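Local coordinates for hypothetical protein (Uncultured marine organism, PDB 2OD5) that is of unknown function but probably binds nucleic acid, perhaps through a winged-helix-like domain, at residues A[28-31]-A[32-35]. Numbering follows the deposited sequence.
Sequences PRNT and AEIL
Asn-30 ends the short strand 29-30 and is the N-cap of helix 31-39, consistent with the second helix of a winged-helix-like fold; the first turn closes when Ile-34 N bonds to Asn-30 O (3.0 Å) and Leu-35 N to Thr-31 O (2.8 Å). Asn-30 and Glu-33 add a capping box, each side chain accepting from the other's backbone. Asparagine suits the cap because its short side chain ends in a carbonyl: chi1 of 71° folds OD1 back over the first turn, where it takes the N-H of Glu-33 at 2.9 Å. Glutamate has the length for the return bond; with CG anti to the carbonyl carbon (chi1 -63°), the chain runs back toward the strand and OE1 takes the N-H of Asn-30 (3.0 Å) on its anti side, nearly straight (171°). Arg-29 has the reach and charge for a salt bridge with OE2: its NE lies 3.0 Å away, above the carboxylate plane, while OE2 stays close to the guanidinium plane. Buried Ile-34, branched and apolar, touches Phe-23 of helix 9-23, Leu-51 of helix 48-57 and Trp-82 of strand 75-84. The short hydroxyl of Thr-31 bonds through OG1 to Trp-82 NE1, tying the helix start to that strand. Bonds to both carboxylate oxygens should limit rotation of Glu-33, whose negative charge probably offsets Arg-29 and nearby Arg-27 and interacts favourably with the positive end of the helix dipole.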
ATOM      1  N   PRO A  28      -4.578  -8.395  -3.320  1.00 32.03           N
ATOM      2  CA  PRO A  28      -3.429  -7.493  -3.225  1.00 31.77           C
ATOM      3  C   PRO A  28      -3.344  -6.477  -4.366  1.00 33.29           C
ATOM      4  O   PRO A  28      -3.791  -6.770  -5.479  1.00 33.54           O
ATOM      5  CB  PRO A  28      -2.235  -8.440  -3.280  1.00 33.44           C
ATOM      6  CG  PRO A  28      -2.757  -9.764  -2.813  1.00 34.36           C
ATOM      7  CD  PRO A  28      -4.165  -9.814  -3.334  1.00 34.17           C
ATOM      8  N   ARG A  29      -2.772  -5.302  -4.090  1.00 31.83           N
ATOM      9  CA  ARG A  29      -2.607  -4.258  -5.116  1.00 32.32           C
ATOM     10  C   ARG A  29      -1.246  -3.626  -4.964  1.00 30.86           C
ATOM     11  O   ARG A  29      -0.647  -3.669  -3.893  1.00 30.27           O
ATOM     12  CB  ARG A  29      -3.689  -3.156  -4.973  1.00 34.07           C
ATOM     13  CG  ARG A  29      -5.114  -3.666  -5.055  1.00 35.98           C
ATOM     14  CD  ARG A  29      -5.427  -4.375  -6.374  1.00 43.41           C
ATOM     15  NE  ARG A  29      -5.895  -3.453  -7.383  1.00 46.61           N
ATOM     16  CZ  ARG A  29      -7.167  -3.079  -7.534  1.00 47.63           C
ATOM     17  NH1 ARG A  29      -8.124  -3.530  -6.730  1.00 50.40           N
ATOM     18  NH2 ARG A  29      -7.472  -2.216  -8.485  1.00 51.99           N
ATOM     19  N   ASN A  30      -0.739  -3.028  -6.035  1.00 30.69           N
ATOM     20  CA  ASN A  30       0.570  -2.399  -5.974  1.00 31.16           C
ATOM     21  C   ASN A  30       0.477  -0.936  -5.533  1.00 29.86           C
ATOM     22  O   ASN A  30      -0.621  -0.347  -5.466  1.00 31.14           O
ATOM     23  CB  ASN A  30       1.365  -2.591  -7.296  1.00 32.64           C
ATOM     24  CG  ASN A  30       0.821  -1.789  -8.436  1.00 39.65           C
ATOM     25  OD1 ASN A  30       0.522  -0.598  -8.301  1.00 35.95           O
ATOM     26  ND2 ASN A  30       0.716  -2.422  -9.590  1.00 42.86           N
ATOM     27  N   THR A  31       1.604  -0.366  -5.145  1.00 30.86           N
ATOM     28  CA  THR A  31       1.625   0.956  -4.532  1.00 32.22           C
ATOM     29  C   THR A  31       1.014   2.031  -5.440  1.00 32.59           C
ATOM     30  O   THR A  31       0.319   2.934  -4.961  1.00 34.03           O
ATOM     31  CB  THR A  31       3.069   1.413  -4.158  1.00 36.19           C
ATOM     32  OG1 THR A  31       3.692   0.449  -3.302  1.00 35.43           O
ATOM     33  CG2 THR A  31       3.034   2.760  -3.397  1.00 37.15           C
ATOM     34  N   ALA A  32       1.259   1.907  -6.733  1.00 33.07           N
ATOM     35  CA  ALA A  32       0.719   2.840  -7.726  1.00 33.85           C
ATOM     36  C   ALA A  32      -0.801   2.812  -7.792  1.00 32.49           C
ATOM     37  O   ALA A  32      -1.458   3.859  -7.879  1.00 29.98           O
ATOM     38  CB  ALA A  32       1.327   2.523  -9.124  1.00 34.11           C
ATOM     39  N   GLU A  33      -1.369   1.605  -7.836  1.00 30.68           N
ATOM     40  CA  GLU A  33      -2.809   1.445  -7.804  1.00 31.99           C
ATOM     41  C   GLU A  33      -3.410   2.012  -6.509  1.00 29.14           C
ATOM     42  O   GLU A  33      -4.466   2.657  -6.523  1.00 30.43           O
ATOM     43  CB  GLU A  33      -3.180  -0.028  -7.909  1.00 31.38           C
ATOM     44  CG  GLU A  33      -2.784  -0.716  -9.181  1.00 37.70           C
ATOM     45  CD  GLU A  33      -3.200  -2.189  -9.118  1.00 44.33           C
ATOM     46  OE1 GLU A  33      -2.536  -2.993  -8.375  1.00 46.91           O
ATOM     47  OE2 GLU A  33      -4.230  -2.519  -9.754  1.00 53.66           O
ATOM     48  N   ILE A  34      -2.749   1.777  -5.380  1.00 28.48           N
ATOM     49  CA  ILE A  34      -3.220   2.267  -4.097  1.00 29.04           C
ATOM     50  C   ILE A  34      -3.202   3.790  -4.077  1.00 29.64           C
ATOM     51  O   ILE A  34      -4.196   4.430  -3.719  1.00 28.63           O
ATOM     52  CB  ILE A  34      -2.398   1.695  -2.906  1.00 28.79           C
ATOM     53  CG1 ILE A  34      -2.504   0.151  -2.860  1.00 29.66           C
ATOM     54  CG2 ILE A  34      -2.906   2.265  -1.575  1.00 29.56           C
ATOM     55  CD1 ILE A  34      -1.493  -0.500  -1.916  1.00 32.03           C
ATOM     56  N   LEU A  35      -2.109   4.362  -4.545  1.00 28.65           N
ATOM     57  CA  LEU A  35      -1.980   5.818  -4.609  1.00 29.44           C
ATOM     58  C   LEU A  35      -3.055   6.405  -5.500  1.00 28.36           C
ATOM     59  O   LEU A  35      -3.679   7.402  -5.142  1.00 30.19           O
ATOM     60  CB  LEU A  35      -0.605   6.218  -5.160  1.00 29.46           C
ATOM     61  CG  LEU A  35      -0.298   7.731  -5.075  1.00 29.58           C
ATOM     62  CD1 LEU A  35      -0.241   8.208  -3.610  1.00 29.32           C
ATOM     63  CD2 LEU A  35       1.007   8.024  -5.798  1.00 32.67           C
TER